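Local atomic coordinates of alginate biosynthesis protein AlgX (Pseudomonas aeruginosa, PDB entry 4KNC), a protein that takes part in the O-acetylation of the exopolysaccharide alginate and protects the polymer from degradation as it crosses the periplasm. Residues K77-T88 with P290-T300. Residues are numbered along the deposited sequence; the frame is centred on the assembly and turned at random.
Sequences KGIELVVVYQPT and PPKILIWEFAT
In the parallel beta sheet of the SGNH hydrolase-like domain, Glu80-Tyr85 and Ile293-Phe298 run side by side, illustrating how neighbours in such a sheet can lie far apart in sequence. Seven backbone hydrogen bonds zip them together, from Glu80 N to Lys292 O through to Gln86 N to Phe298 O (3.0 Å). Glu80, Val82 and Val84 each donate to one residue and accept from another two places on. On one face, Val82 CG2 meets Ile293 CG2, and Val84 CG2 lies 3.9 Å from Ile295 CG2. On the other face, toward the C-terminal ends of the strands, aromatic rings gather. Phe298 CG sits between its own backbone N and carbonyl carbon (chi1 54°), a torsion that swings the ring back over Trp296, with Phe298 CE1 above the indole face, and sets Phe298 CZ 3.7 Å from Val83 CG1. Phe298 CE2 in turn meets the edge of the Tyr85 ring, whose face receives Thr300 CG2 in a CH-pi contact, 3.9 Å from the ring centroid. Helix 107-123 packs on Val83 and Tyr85 of this face, helix 275-282 on Leu294 and Trp296. Gln86 and Glu297 approach the inferred active site: Gln86, its NE2 hydrogen-bonded to Asn244, comes near His150, and Glu297, hydrogen-bonded to Ser245 and Thr242, near Ser243. One water links the two side chains, donating to Gln86 OE1 at 2.6 Å and to Glu297 OE1 at 3.0 Å.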
ATOM      1  N   LYS A  77       2.559  10.212  17.086  1.00 48.36           N
ATOM      2  CA  LYS A  77       3.897  10.585  16.641  1.00 48.54           C
ATOM      3  C   LYS A  77       3.875  11.928  15.891  1.00 47.66           C
ATOM      4  O   LYS A  77       4.902  12.386  15.390  1.00 48.42           O
ATOM      5  CB  LYS A  77       4.486   9.468  15.769  1.00 56.86           C
ATOM      6  CG  LYS A  77       5.995   9.541  15.547  1.00 67.71           C
ATOM      7  CD  LYS A  77       6.472   8.429  14.613  1.00 77.45           C
ATOM      8  CE  LYS A  77       7.898   8.668  14.114  1.00 81.53           C
ATOM      9  NZ  LYS A  77       8.882   8.818  15.228  1.00 83.99           N
ATOM     10  N   GLY A  78       2.701  12.560  15.833  1.00 41.54           N
ATOM     11  CA  GLY A  78       2.530  13.814  15.115  1.00 43.74           C
ATOM     12  C   GLY A  78       2.287  13.665  13.611  1.00 49.50           C
ATOM     13  O   GLY A  78       2.608  14.567  12.831  1.00 50.20           O
ATOM     14  N   ILE A  79       1.709  12.535  13.206  1.00 42.92           N
ATOM     15  CA  ILE A  79       1.439  12.265  11.791  1.00 40.55           C
ATOM     16  C   ILE A  79      -0.058  12.110  11.503  1.00 42.16           C
ATOM     17  O   ILE A  79      -0.734  11.267  12.101  1.00 40.06           O
ATOM     18  CB  ILE A  79       2.179  10.997  11.319  1.00 35.06           C
ATOM     19  CG1 ILE A  79       3.646  11.051  11.746  1.00 33.98           C
ATOM     20  CG2 ILE A  79       2.079  10.838   9.805  1.00 34.24           C
ATOM     21  CD1 ILE A  79       4.357   9.726  11.597  1.00 38.42           C
ATOM     22  N   GLU A  80      -0.571  12.936  10.592  1.00 36.16           N
ATOM     23  CA  GLU A  80      -1.961  12.831  10.154  1.00 35.04           C
ATOM     24  C   GLU A  80      -2.008  11.873   8.972  1.00 40.28           C
ATOM     25  O   GLU A  80      -1.132  11.917   8.106  1.00 38.10           O
ATOM     26  CB  GLU A  80      -2.490  14.200   9.712  1.00 28.78           C
ATOM     27  CG  GLU A  80      -2.525  15.260  10.794  1.00 32.05           C
ATOM     28  CD  GLU A  80      -3.740  15.131  11.695  1.00 39.06           C
ATOM     29  OE1 GLU A  80      -4.742  14.507  11.281  1.00 42.59           O
ATOM     30  OE2 GLU A  80      -3.693  15.648  12.821  1.00 52.49           O
ATOM     31  N   LEU A  81      -3.033  11.029   8.915  1.00 42.33           N
ATOM     32  CA  LEU A  81      -3.146  10.056   7.836  1.00 36.41           C
ATOM     33  C   LEU A  81      -4.236  10.420   6.814  1.00 37.97           C
ATOM     34  O   LEU A  81      -5.377  10.701   7.178  1.00 33.03           O
ATOM     35  CB  LEU A  81      -3.393   8.649   8.406  1.00 41.88           C
ATOM     36  CG  LEU A  81      -3.449   7.496   7.391  1.00 34.04           C
ATOM     37  CD1 LEU A  81      -2.123   7.357   6.666  1.00 29.67           C
ATOM     38  CD2 LEU A  81      -3.815   6.193   8.080  1.00 33.51           C
ATOM     39  N   VAL A  82      -3.862  10.419   5.537  1.00 30.20           N
ATOM     40  CA  VAL A  82      -4.808  10.584   4.446  1.00 26.15           C
ATOM     41  C   VAL A  82      -4.835   9.291   3.634  1.00 34.52           C
ATOM     42  O   VAL A  82      -3.783   8.811   3.206  1.00 35.98           O
ATOM     43  CB  VAL A  82      -4.383  11.749   3.524  1.00 31.21           C
ATOM     44  CG1 VAL A  82      -5.254  11.803   2.273  1.00 33.40           C
ATOM     45  CG2 VAL A  82      -4.437  13.075   4.275  1.00 32.05           C
ATOM     46  N   VAL A  83      -6.020   8.713   3.430  1.00 29.88           N
ATOM     47  CA  VAL A  83      -6.122   7.522   2.583  1.00 33.66           C
ATOM     48  C   VAL A  83      -6.746   7.854   1.222  1.00 39.77           C
ATOM     49  O   VAL A  83      -7.815   8.471   1.131  1.00 34.67           O
ATOM     50  CB  VAL A  83      -6.858   6.313   3.273  1.00 32.49           C
ATOM     51  CG1 VAL A  83      -7.365   5.319   2.243  1.00 26.37           C
ATOM     52  CG2 VAL A  83      -5.940   5.590   4.264  1.00 26.79           C
ATOM     53  N   VAL A  84      -6.041   7.478   0.162  1.00 36.13           N
ATOM     54  CA  VAL A  84      -6.570   7.589  -1.183  1.00 24.31           C
ATOM     55  C   VAL A  84      -7.090   6.219  -1.598  1.00 36.03           C
ATOM     56  O   VAL A  84      -6.315   5.313  -1.912  1.00 32.18           O
ATOM     57  CB  VAL A  84      -5.510   8.089  -2.150  1.00 33.37           C
ATOM     58  CG1 VAL A  84      -5.989   7.907  -3.603  1.00 23.78           C
ATOM     59  CG2 VAL A  84      -5.196   9.575  -1.844  1.00 30.32           C
ATOM     60  N   TYR A  85      -8.407   6.068  -1.557  1.00 26.71           N
ATOM     61  CA  TYR A  85      -9.071   4.803  -1.823  1.00 27.77           C
ATOM     62  C   TYR A  85      -9.501   4.829  -3.282  1.00 28.50           C
ATOM     63  O   TYR A  85     -10.588   5.314  -3.608  1.00 29.73           O
ATOM     64  CB  TYR A  85     -10.295   4.697  -0.913  1.00 33.40           C
ATOM     65  CG  TYR A  85     -10.929   3.320  -0.736  1.00 40.01           C
ATOM     66  CD1 TYR A  85     -10.167   2.202  -0.379  1.00 38.87           C
ATOM     67  CD2 TYR A  85     -12.307   3.156  -0.867  1.00 25.31           C
ATOM     68  CE1 TYR A  85     -10.767   0.954  -0.176  1.00 25.38           C
ATOM     69  CE2 TYR A  85     -12.914   1.915  -0.670  1.00 25.63           C
ATOM     70  CZ  TYR A  85     -12.140   0.825  -0.332  1.00 29.57           C
ATOM     71  OH  TYR A  85     -12.753  -0.385  -0.146  1.00 37.29           O
ATOM     72  N   GLN A  86      -8.628   4.346  -4.163  1.00 26.35           N
ATOM     73  CA  GLN A  86      -8.840   4.497  -5.607  1.00 23.56           C
ATOM     74  C   GLN A  86     -10.161   3.837  -6.030  1.00 29.70           C
ATOM     75  O   GLN A  86     -10.413   2.675  -5.733  1.00 29.26           O
ATOM     76  CB  GLN A  86      -7.661   3.901  -6.388  1.00 27.39           C
ATOM     77  CG  GLN A  86      -7.563   4.407  -7.838  1.00 27.55           C
ATOM     78  CD  GLN A  86      -6.553   3.611  -8.675  1.00 35.59           C
ATOM     79  OE1 GLN A  86      -6.326   2.421  -8.431  1.00 27.42           O
ATOM     80  NE2 GLN A  86      -5.943   4.272  -9.659  1.00 29.36           N
ATOM     81  N   PRO A  87     -11.032   4.599  -6.690  1.00 32.83           N
ATOM     82  CA  PRO A  87     -12.345   4.047  -7.050  1.00 31.38           C
ATOM     83  C   PRO A  87     -12.277   3.060  -8.228  1.00 35.56           C
ATOM     84  O   PRO A  87     -11.294   3.024  -8.964  1.00 32.36           O
ATOM     85  CB  PRO A  87     -13.156   5.291  -7.423  1.00 24.33           C
ATOM     86  CG  PRO A  87     -12.109   6.302  -7.871  1.00 36.95           C
ATOM     87  CD  PRO A  87     -10.919   6.043  -6.980  1.00 31.19           C
ATOM     88  N   THR A  88     -13.318   2.262  -8.406  1.00 33.61           N
ATOM     89  CA  THR A  88     -13.264   1.222  -9.437  1.00 36.23           C
ATOM     90  C   THR A  88     -13.430   1.784 -10.847  1.00 33.15           C
ATOM     91  O   THR A  88     -13.920   2.902 -11.046  1.00 25.70           O
ATOM     92  CB  THR A  88     -14.277   0.092  -9.168  1.00 35.96           C
ATOM     93  OG1 THR A  88     -15.598   0.639  -9.039  1.00 35.48           O
ATOM     94  CG2 THR A  88     -13.908  -0.660  -7.874  1.00 26.58           C
ATOM     95  N   PRO A 290       9.943  12.683  10.766  1.00 45.41           N
ATOM     96  CA  PRO A 290       8.612  12.193  10.374  1.00 50.95           C
ATOM     97  C   PRO A 290       7.784  13.256   9.659  1.00 53.99           C
ATOM     98  O   PRO A 290       7.842  14.434  10.016  1.00 59.64           O
ATOM     99  CB  PRO A 290       7.961  11.812  11.714  1.00 52.65           C
ATOM    100  CG  PRO A 290       8.741  12.557  12.766  1.00 50.75           C
ATOM    101  CD  PRO A 290      10.145  12.661  12.226  1.00 48.45           C
ATOM    102  N   PRO A 291       7.006  12.843   8.655  1.00 44.48           N
ATOM    103  CA  PRO A 291       6.169  13.808   7.941  1.00 36.28           C
ATOM    104  C   PRO A 291       5.044  14.282   8.837  1.00 39.64           C
ATOM    105  O   PRO A 291       4.664  13.553   9.748  1.00 38.18           O
ATOM    106  CB  PRO A 291       5.578  12.970   6.811  1.00 40.67           C
ATOM    107  CG  PRO A 291       5.465  11.582   7.420  1.00 40.33           C
ATOM    108  CD  PRO A 291       6.714  11.450   8.268  1.00 44.07           C
ATOM    109  N   LYS A 292       4.524  15.480   8.580  1.00 33.16           N
ATOM    110  CA  LYS A 292       3.318  15.963   9.241  1.00 30.54           C
ATOM    111  C   LYS A 292       2.113  15.229   8.661  1.00 29.78           C
ATOM    112  O   LYS A 292       1.122  14.982   9.345  1.00 32.02           O
ATOM    113  CB  LYS A 292       3.153  17.464   8.983  1.00 35.10           C
ATOM    114  CG  LYS A 292       4.331  18.304   9.435  1.00 49.82           C
ATOM    115  CD  LYS A 292       4.333  18.462  10.946  1.00 56.35           C
ATOM    116  CE  LYS A 292       5.515  19.290  11.424  1.00 63.80           C
ATOM    117  NZ  LYS A 292       6.802  18.544  11.281  1.00 69.70           N
ATOM    118  N   ILE A 293       2.206  14.897   7.378  1.00 30.67           N
ATOM    119  CA  ILE A 293       1.112  14.253   6.663  1.00 34.93           C
ATOM    120  C   ILE A 293       1.624  13.039   5.870  1.00 35.45           C
ATOM    121  O   ILE A 293       2.647  13.106   5.179  1.00 35.12           O
ATOM    122  CB  ILE A 293       0.390  15.238   5.700  1.00 32.02           C
ATOM    123  CG1 ILE A 293      -0.042  16.513   6.431  1.00 36.80           C
ATOM    124  CG2 ILE A 293      -0.813  14.561   5.023  1.00 29.02           C
ATOM    125  CD1 ILE A 293      -0.790  17.494   5.554  1.00 36.51           C
ATOM    126  N   LEU A 294       0.911  11.932   6.000  1.00 29.99           N
ATOM    127  CA  LEU A 294       1.226  10.707   5.281  1.00 36.37           C
ATOM    128  C   LEU A 294       0.041  10.362   4.392  1.00 30.80           C
ATOM    129  O   LEU A 294      -1.070  10.146   4.888  1.00 29.06           O
ATOM    130  CB  LEU A 294       1.489   9.563   6.271  1.00 30.52           C
ATOM    131  CG  LEU A 294       1.784   8.167   5.702  1.00 35.42           C
ATOM    132  CD1 LEU A 294       3.033   8.182   4.837  1.00 28.32           C
ATOM    133  CD2 LEU A 294       1.940   7.163   6.839  1.00 37.60           C
ATOM    134  N   ILE A 295       0.266  10.337   3.087  1.00 26.20           N
ATOM    135  CA  ILE A 295      -0.779   9.961   2.143  1.00 27.74           C
ATOM    136  C   ILE A 295      -0.613   8.493   1.717  1.00 30.91           C
ATOM    137  O   ILE A 295       0.466   8.073   1.310  1.00 30.11           O
ATOM    138  CB  ILE A 295      -0.719  10.843   0.884  1.00 33.63           C
ATOM    139  CG1 ILE A 295      -0.799  12.324   1.258  1.00 35.19           C
ATOM    140  CG2 ILE A 295      -1.842  10.485  -0.090  1.00 24.90           C
ATOM    141  CD1 ILE A 295      -0.480  13.221   0.086  1.00 33.75           C
ATOM    142  N   TRP A 296      -1.691   7.724   1.784  1.00 27.68           N
ATOM    143  CA  TRP A 296      -1.607   6.290   1.553  1.00 29.53           C
ATOM    144  C   TRP A 296      -2.596   5.879   0.478  1.00 31.48           C
ATOM    145  O   TRP A 296      -3.803   5.959   0.673  1.00 31.89           O
ATOM    146  CB  TRP A 296      -1.866   5.543   2.867  1.00 26.43           C
ATOM    147  CG  TRP A 296      -1.731   4.039   2.802  1.00 35.44           C
ATOM    148  CD1 TRP A 296      -1.177   3.286   1.796  1.00 35.37           C
ATOM    149  CD2 TRP A 296      -2.186   3.111   3.791  1.00 30.89           C
ATOM    150  NE1 TRP A 296      -1.253   1.939   2.114  1.00 34.06           N
ATOM    151  CE2 TRP A 296      -1.876   1.810   3.326  1.00 37.98           C
ATOM    152  CE3 TRP A 296      -2.836   3.250   5.017  1.00 33.07           C
ATOM    153  CZ2 TRP A 296      -2.190   0.665   4.056  1.00 39.78           C
ATOM    154  CZ3 TRP A 296      -3.142   2.108   5.746  1.00 36.24           C
ATOM    155  CH2 TRP A 296      -2.819   0.839   5.263  1.00 37.43           C
ATOM    156  N   GLU A 297      -2.063   5.436  -0.658  1.00 28.38           N
ATOM    157  CA  GLU A 297      -2.863   5.127  -1.835  1.00 28.77           C
ATOM    158  C   GLU A 297      -2.902   3.623  -2.136  1.00 34.49           C
ATOM    159  O   GLU A 297      -1.860   2.967  -2.211  1.00 34.26           O
ATOM    160  CB  GLU A 297      -2.319   5.893  -3.048  1.00 23.78           C
ATOM    161  CG  GLU A 297      -2.857   5.402  -4.397  1.00 24.88           C
ATOM    162  CD  GLU A 297      -1.982   4.297  -5.032  1.00 35.78           C
ATOM    163  OE1 GLU A 297      -2.537   3.225  -5.359  1.00 29.72           O
ATOM    164  OE2 GLU A 297      -0.753   4.495  -5.205  1.00 37.41           O
ATOM    165  N   PHE A 298      -4.110   3.092  -2.306  1.00 33.38           N
ATOM    166  CA  PHE A 298      -4.312   1.702  -2.716  1.00 30.43           C
ATOM    167  C   PHE A 298      -5.717   1.527  -3.296  1.00 34.71           C
ATOM    168  O   PHE A 298      -6.569   2.412  -3.156  1.00 31.88           O
ATOM    169  CB  PHE A 298      -4.084   0.746  -1.540  1.00 26.51           C
ATOM    170  CG  PHE A 298      -4.894   1.075  -0.317  1.00 25.30           C
ATOM    171  CD1 PHE A 298      -4.411   1.968   0.632  1.00 27.39           C
ATOM    172  CD2 PHE A 298      -6.142   0.493  -0.114  1.00 27.84           C
ATOM    173  CE1 PHE A 298      -5.160   2.290   1.767  1.00 28.55           C
ATOM    174  CE2 PHE A 298      -6.898   0.804   1.018  1.00 28.89           C
ATOM    175  CZ  PHE A 298      -6.402   1.709   1.962  1.00 27.75           C
ATOM    176  N   ALA A 299      -5.960   0.383  -3.931  1.00 28.27           N
ATOM    177  CA  ALA A 299      -7.244   0.109  -4.557  1.00 26.94           C
ATOM    178  C   ALA A 299      -8.167  -0.774  -3.712  1.00 33.87           C
ATOM    179  O   ALA A 299      -7.832  -1.183  -2.604  1.00 34.35           O
ATOM    180  CB  ALA A 299      -7.046  -0.501  -5.950  1.00 30.83           C
ATOM    181  N   THR A 300      -9.328  -1.093  -4.269  1.00 29.92           N
ATOM    182  CA  THR A 300     -10.422  -1.646  -3.482  1.00 27.95           C
ATOM    183  C   THR A 300     -10.421  -3.173  -3.325  1.00 38.19           C
ATOM    184  O   THR A 300     -11.333  -3.720  -2.708  1.00 41.98           O
ATOM    185  CB  THR A 300     -11.782  -1.199  -4.079  1.00 28.42           C
ATOM    186  OG1 THR A 300     -11.860  -1.593  -5.464  1.00 30.53           O
ATOM    187  CG2 THR A 300     -11.926   0.322  -3.982  1.00 33.05           C
TER
HETATM  188  O   HOH W   1     -11.469  -2.616   0.301  1.00 43.83           O
HETATM  189  O   HOH W   2     -10.320   0.098  -6.707  1.00 32.29           O
HETATM  190  O   HOH W   3      -4.488   1.532  -6.854  1.00 50.46           O